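PDB 4LPS: Hydrogenase/urease maturation factor HypB from Helicobacter pylori, which takes part in maturing [NiFe] hydrogenases and urease, acting as a metal-binding GTPase of low intrinsic activity that is required for nickel insertion into the hydrogenase. Local coordinates for residues M52-S57 against V159-D164; G138-P143 against P170-C175. One frame throughout, in Å; residues are numbered along the deposited sequence.

Both contacts belong to the nucleotide-binding domain, whose seven-stranded parallel sheet places strand 47-52 between strands 131-135 and 152-158. Their segments alternate along the chain, in the order 52-57, 138-143, 159-164, 170-175. Contact 1 joins the loops that follow the neighbouring strands 47-52 and 152-158. Contact 2 sets the loop after strand 131-135 against helix 170-174. Their centres lie 12 Å apart and they touch directly: Asn139 N probably hydrogen-bonds Ser53 O, Ser54 meets Leu140, and Met52 meets Cys175. One phosphate ion is also close to both. Contact 1 borders the GDP phosphates and contact 2 carries a nickel ligand, so the two sites are physically connected through adjoining loops.

Contact 1: M52-S57 against V159-D164; sequences MSSPGS and VPEGDD. With GDP (guanosine-5'-diphosphate), chain D; PO4 (phosphate ion), chain E.
The flat carboxylate of Glu161 presents one face to the two serines of segment 52-57. Ser54 OG donates to Glu161 OE1 over 2.9 Å, arriving 59° out of the carboxylate plane. Ser57 OG approaches OE2 from the same side and donates to it, but at a spacing so short that its exact length is doubtful. Water 2 also comes from this side, linking Pro55 O at 2.7 Å to OE2 through a weak bond. At the oxygen-bearing edge, nearly in the carboxylate plane, water 1 donates to OE1 (2.6 Å) and accepts from Ser54 N (2.9 Å), so side chain and backbone of Ser54 both lead to the same oxygen. OE2 has a further partner in Ser158 OG, just before the short 3-10 turn that carries Glu161.

The glutamate spans the space between the loops because its chain is extended beyond CG (chi2 171°). Ser54 to Ser57 form a type II turn within the P-loop, and Gly56 N reaches GDP O1B weakly at 3.1 Å. Ser53 OG bonds Ser54 O and is also bonded to Lys59, another P-loop residue.

The Ser54 bond, backed by water 1, thus ties the phosphate-binding loop to the loop after strand 152-158; the Ser57 bond, if its length is trusted, would add a second tie.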
loop_
_atom_site.group_PDB
_atom_site.type_symbol
_atom_site.label_atom_id
_atom_site.label_comp_id
_atom_site.label_asym_id
_atom_site.label_seq_id
_atom_site.Cartn_x
_atom_site.Cartn_y
_atom_site.Cartn_z
ATOM N N MET A 52 -2.387 -2.365 -1.584
ATOM C CA MET A 52 -3.402 -2.959 -2.437
ATOM C C MET A 52 -4.674 -3.238 -1.651
ATOM O O MET A 52 -4.617 -3.574 -0.468
ATOM C CB MET A 52 -2.859 -4.242 -3.064
ATOM C CG MET A 52 -1.773 -3.993 -4.098
ATOM S SD MET A 52 -0.947 -5.510 -4.599
ATOM C CE MET A 52 -0.216 -6.009 -3.039
ATOM N N SER A 53 -5.818 -3.064 -2.305
ATOM C CA SER A 53 -7.111 -3.336 -1.687
ATOM C C SER A 53 -8.210 -3.270 -2.734
ATOM O O SER A 53 -7.954 -2.936 -3.888
ATOM C CB SER A 53 -7.406 -2.335 -0.568
ATOM O OG SER A 53 -7.875 -1.111 -1.105
ATOM N N SER A 54 -9.436 -3.569 -2.318
ATOM C CA SER A 54 -10.606 -3.290 -3.135
ATOM C C SER A 54 -10.769 -1.781 -3.264
ATOM O O SER A 54 -10.210 -1.029 -2.464
ATOM C CB SER A 54 -11.868 -3.899 -2.519
ATOM O OG SER A 54 -11.717 -5.284 -2.278
ATOM N N PRO A 55 -11.507 -1.327 -4.288
ATOM C CA PRO A 55 -11.872 0.093 -4.290
ATOM C C PRO A 55 -12.593 0.485 -2.997
ATOM O O PRO A 55 -13.504 -0.230 -2.566
ATOM C CB PRO A 55 -12.806 0.217 -5.499
ATOM C CG PRO A 55 -12.432 -0.933 -6.386
ATOM C CD PRO A 55 -12.046 -2.044 -5.457
ATOM N N GLY A 56 -12.180 1.590 -2.383
ATOM C CA GLY A 56 -12.870 2.114 -1.216
ATOM C C GLY A 56 -12.547 1.503 0.138
ATOM O O GLY A 56 -13.243 1.776 1.113
ATOM N N SER A 57 -11.500 0.687 0.217
ATOM C CA SER A 57 -11.109 0.092 1.494
ATOM C C SER A 57 -10.511 1.107 2.477
ATOM O O SER A 57 -10.396 0.816 3.668
ATOM C CB SER A 57 -10.122 -1.054 1.267
ATOM O OG SER A 57 -10.745 -2.126 0.581
ATOM N N VAL A 159 -13.723 -3.647 6.906
ATOM C CA VAL A 159 -14.780 -4.363 7.612
ATOM C C VAL A 159 -16.057 -4.527 6.772
ATOM O O VAL A 159 -16.613 -5.625 6.724
ATOM C CB VAL A 159 -15.119 -3.668 8.960
ATOM C CG1 VAL A 159 -16.474 -4.111 9.484
ATOM C CG2 VAL A 159 -14.043 -3.963 9.988
ATOM N N PRO A 160 -16.528 -3.454 6.103
ATOM C CA PRO A 160 -17.755 -3.633 5.314
ATOM C C PRO A 160 -17.655 -4.640 4.163
ATOM O O PRO A 160 -18.703 -5.083 3.690
ATOM C CB PRO A 160 -18.026 -2.227 4.764
ATOM C CG PRO A 160 -17.348 -1.309 5.718
ATOM C CD PRO A 160 -16.110 -2.037 6.126
ATOM N N GLU A 161 -16.448 -4.985 3.716
ATOM C CA GLU A 161 -16.293 -5.941 2.615
ATOM C C GLU A 161 -16.675 -7.364 3.017
ATOM O O GLU A 161 -17.070 -8.167 2.173
ATOM C CB GLU A 161 -14.855 -5.940 2.085
ATOM C CG GLU A 161 -14.409 -4.632 1.449
ATOM C CD GLU A 161 -12.924 -4.603 1.147
ATOM O OE1 GLU A 161 -12.410 -5.582 0.562
ATOM O OE2 GLU A 161 -12.267 -3.600 1.500
ATOM N N GLY A 162 -16.560 -7.673 4.304
ATOM C CA GLY A 162 -16.868 -9.009 4.791
ATOM C C GLY A 162 -15.636 -9.731 5.305
ATOM O O GLY A 162 -14.551 -9.604 4.734
ATOM N N ASP A 163 -15.807 -10.498 6.378
ATOM C CA ASP A 163 -14.693 -11.171 7.037
ATOM C C ASP A 163 -14.294 -12.469 6.335
ATOM O O ASP A 163 -13.437 -13.210 6.821
ATOM C CB ASP A 163 -15.034 -11.431 8.514
ATOM C CG ASP A 163 -16.297 -12.266 8.701
ATOM O OD1 ASP A 163 -16.675 -13.031 7.788
ATOM O OD2 ASP A 163 -16.924 -12.153 9.776
ATOM N N ASP A 164 -14.925 -12.735 5.194
ATOM C CA ASP A 164 -14.701 -13.969 4.448
ATOM C C ASP A 164 -13.795 -13.781 3.233
ATOM O O ASP A 164 -13.561 -14.723 2.474
ATOM C CB ASP A 164 -16.042 -14.547 3.995
ATOM C CG ASP A 164 -16.743 -13.664 2.978
ATOM O OD1 ASP A 164 -16.643 -12.424 3.084
ATOM O OD2 ASP A 164 -17.397 -14.208 2.065
HETATM P PB GDP D . -9.769 4.179 -1.104
HETATM O O1B GDP D . -10.692 4.272 -2.293
HETATM O O2B GDP D . -8.590 5.102 -1.276
HETATM O O3B GDP D . -9.242 2.773 -0.956
HETATM O O3A GDP D . -10.580 4.551 0.231
HETATM P PA GDP D . -11.052 6.049 0.592
HETATM O O1A GDP D . -9.968 6.761 1.360
HETATM O O2A GDP D . -11.455 6.828 -0.634
HETATM O "O5'" GDP D . -12.290 5.778 1.567
HETATM C "C5'" GDP D . -13.575 5.459 1.038
HETATM C "C4'" GDP D . -14.627 5.809 2.080
HETATM O "O4'" GDP D . -14.335 5.131 3.303
HETATM C "C3'" GDP D . -14.604 7.293 2.393
HETATM O "O3'" GDP D . -15.958 7.730 2.540
HETATM C "C2'" GDP D . -13.911 7.406 3.731
HETATM O "O2'" GDP D . -14.444 8.494 4.483
HETATM C "C1'" GDP D . -14.263 6.079 4.374
HETATM N N9 GDP D . -13.255 5.623 5.356
HETATM C C8 GDP D . -11.919 5.537 5.201
HETATM N N7 GDP D . -11.341 5.045 6.325
HETATM C C5 GDP D . -12.321 4.794 7.216
HETATM C C6 GDP D . -12.421 4.263 8.596
HETATM O O6 GDP D . -11.401 3.917 9.226
HETATM N N1 GDP D . -13.636 4.163 9.151
HETATM C C2 GDP D . -14.753 4.530 8.495
HETATM N N2 GDP D . -15.953 4.406 9.110
HETATM N N3 GDP D . -14.738 5.021 7.232
HETATM C C4 GDP D . -13.576 5.170 6.563
HETATM P P PO4 E . -9.265 3.276 -5.194
HETATM O O1 PO4 E . -8.143 3.059 -6.177
HETATM O O2 PO4 E . -9.009 4.554 -4.439
HETATM O O3 PO4 E . -10.571 3.382 -5.939
HETATM O O4 PO4 E . -9.320 2.117 -4.235
HETATM O O HOH W 1 -9.941 -5.100 0.109
HETATM O O HOH W 2 -14.211 -1.460 -0.281
#

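Contact 2: G138-P143 against P170-C175; sequences GNLVCP and PTMFMC. With NI (nickel (II) ion), chain F; PO4 (phosphate ion), chain E.
Met172 is the side chain that helix 170-174 sends into loop 138-143. Its CB lies 3.3 Å from Leu140 O, close enough for the carbonyl oxygen to rest on the start of the side chain. CG stands anti to the backbone N (chi1 175°), which carries it to Leu140 CD2 at 3.7 Å; the two side chains cross at about a right angle. SD then passes on the side of Met52, and bends at chi2 and chi3 bring the terminal CE back to the loop backbone, 3.5 Å from Asn139 O and 3.6 Å from Leu140 C. On another side Met172 CE meets the ring of Pro143, at 4.1 Å from Pro143 CD. Met52 and Val155, on neighbouring strands of the sheet, also touch Met172, so the sulfur-containing chain is buried between the loop and the sheet.

A polar bridge runs beside this apolar contact. Water 3 donates to Leu140 O and accepts from Met172 N, joining the loop to the first turn of the helix.

The loop is also braced from within. Asn139 OD1 accepts from Val141 N at 2.9 Å, with the donor 56° out of the carbonyl plane, and so closes an Asx turn. Asn139 ND2 bonds Cys106 O and makes a weak bond to Cys142 SG, so one amide touches both residues that hold the nickel. Cys142 SG binds nickel at 2.1 Å, and Cys106 also coordinates the ion.

Loop 138-143 follows the strand that leads to Glu135, a magnesium ligand, which is consistent with the switch II region of a P-loop GTPase; here, in a HypB of the G3E GTPase family, the loop carries Cys142 of the nickel site.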
loop_
_atom_site.group_PDB
_atom_site.type_symbol
_atom_site.label_atom_id
_atom_site.label_comp_id
_atom_site.label_asym_id
_atom_site.label_seq_id
_atom_site.Cartn_x
_atom_site.Cartn_y
_atom_site.Cartn_z
ATOM N N GLY A 138 -7.593 0.115 -7.292
ATOM C CA GLY A 138 -8.544 -0.665 -6.522
ATOM C C GLY A 138 -8.905 -1.948 -7.246
ATOM O O GLY A 138 -9.549 -1.918 -8.299
ATOM N N ASN A 139 -8.486 -3.070 -6.665
ATOM C CA ASN A 139 -8.600 -4.388 -7.282
ATOM C C ASN A 139 -7.988 -5.424 -6.343
ATOM O O ASN A 139 -6.828 -5.293 -5.947
ATOM C CB ASN A 139 -7.906 -4.406 -8.649
ATOM C CG ASN A 139 -8.129 -5.702 -9.410
ATOM O OD1 ASN A 139 -8.742 -6.642 -8.905
ATOM N ND2 ASN A 139 -7.653 -5.744 -10.647
ATOM N N LEU A 140 -8.765 -6.433 -5.961
ATOM C CA LEU A 140 -8.257 -7.469 -5.066
ATOM C C LEU A 140 -7.649 -8.652 -5.813
ATOM O O LEU A 140 -7.315 -9.664 -5.198
ATOM C CB LEU A 140 -9.367 -7.975 -4.141
ATOM C CG LEU A 140 -9.426 -7.384 -2.733
ATOM C CD1 LEU A 140 -10.408 -8.157 -1.858
ATOM C CD2 LEU A 140 -8.049 -7.375 -2.102
ATOM N N VAL A 141 -7.511 -8.539 -7.132
ATOM C CA VAL A 141 -7.009 -9.661 -7.925
ATOM C C VAL A 141 -5.701 -9.326 -8.636
ATOM O O VAL A 141 -4.625 -9.701 -8.174
ATOM C CB VAL A 141 -8.041 -10.117 -8.972
ATOM C CG1 VAL A 141 -7.530 -11.345 -9.724
ATOM C CG2 VAL A 141 -9.365 -10.436 -8.298
ATOM N N CYS A 142 -5.804 -8.625 -9.762
ATOM C CA CYS A 142 -4.688 -8.457 -10.695
ATOM C C CYS A 142 -3.403 -7.805 -10.154
ATOM O O CYS A 142 -2.312 -8.178 -10.587
ATOM C CB CYS A 142 -5.165 -7.660 -11.908
ATOM S SG CYS A 142 -6.568 -8.416 -12.756
ATOM N N PRO A 143 -3.507 -6.832 -9.226
ATOM C CA PRO A 143 -2.224 -6.294 -8.753
ATOM C C PRO A 143 -1.375 -7.306 -7.976
ATOM O O PRO A 143 -0.181 -7.075 -7.794
ATOM C CB PRO A 143 -2.643 -5.123 -7.852
ATOM C CG PRO A 143 -4.018 -4.760 -8.306
ATOM C CD PRO A 143 -4.648 -6.054 -8.707
ATOM N N PRO A 170 -7.181 -15.491 -2.232
ATOM C CA PRO A 170 -5.984 -16.006 -1.561
ATOM C C PRO A 170 -4.669 -15.506 -2.157
ATOM O O PRO A 170 -3.719 -15.310 -1.399
ATOM C CB PRO A 170 -6.115 -17.526 -1.728
ATOM C CG PRO A 170 -6.955 -17.703 -2.938
ATOM C CD PRO A 170 -7.934 -16.571 -2.897
ATOM N N THR A 171 -4.610 -15.301 -3.472
ATOM C CA THR A 171 -3.360 -14.892 -4.112
ATOM C C THR A 171 -2.967 -13.476 -3.699
ATOM O O THR A 171 -1.786 -13.182 -3.512
ATOM C CB THR A 171 -3.457 -14.976 -5.657
ATOM O OG1 THR A 171 -3.695 -16.334 -6.052
ATOM C CG2 THR A 171 -2.174 -14.492 -6.314
ATOM N N MET A 172 -3.953 -12.601 -3.533
ATOM C CA MET A 172 -3.664 -11.257 -3.044
ATOM C C MET A 172 -3.123 -11.282 -1.617
ATOM O O MET A 172 -2.124 -10.632 -1.312
ATOM C CB MET A 172 -4.908 -10.371 -3.120
ATOM C CG MET A 172 -4.703 -8.986 -2.523
ATOM S SD MET A 172 -3.455 -7.971 -3.351
ATOM C CE MET A 172 -4.315 -7.531 -4.858
ATOM N N PHE A 173 -3.789 -12.021 -0.740
ATOM C CA PHE A 173 -3.406 -12.040 0.666
ATOM C C PHE A 173 -2.116 -12.827 0.926
ATOM O O PHE A 173 -1.445 -12.598 1.932
ATOM C CB PHE A 173 -4.555 -12.587 1.514
ATOM C CG PHE A 173 -5.688 -11.614 1.684
ATOM C CD1 PHE A 173 -5.619 -10.620 2.649
ATOM C CD2 PHE A 173 -6.806 -11.668 0.863
ATOM C CE1 PHE A 173 -6.654 -9.710 2.810
ATOM C CE2 PHE A 173 -7.844 -10.762 1.016
ATOM C CZ PHE A 173 -7.768 -9.782 1.989
ATOM N N MET A 174 -1.773 -13.753 0.032
ATOM C CA MET A 174 -0.501 -14.469 0.137
ATOM C C MET A 174 0.708 -13.605 -0.250
ATOM O O MET A 174 1.845 -13.967 0.047
ATOM C CB MET A 174 -0.523 -15.751 -0.705
ATOM C CG MET A 174 -1.155 -16.942 0.013
ATOM S SD MET A 174 -1.168 -18.462 -0.960
ATOM C CE MET A 174 -2.257 -18.015 -2.310
ATOM N N CYS A 175 0.479 -12.478 -0.919
ATOM C CA CYS A 175 1.596 -11.600 -1.261
ATOM C C CYS A 175 1.794 -10.499 -0.220
ATOM O O CYS A 175 2.725 -9.697 -0.323
ATOM C CB CYS A 175 1.393 -10.982 -2.648
ATOM S SG CYS A 175 0.363 -9.513 -2.714
HETATM NI NI NI F . -7.993 -7.351 -13.929
HETATM P P PO4 E . -9.265 3.276 -5.194
HETATM O O1 PO4 E . -8.143 3.059 -6.177
HETATM O O2 PO4 E . -9.009 4.554 -4.439
HETATM O O3 PO4 E . -10.571 3.382 -5.939
HETATM O O4 PO4 E . -9.320 2.117 -4.235
HETATM O O HOH W 3 -6.651 -12.709 -5.318
#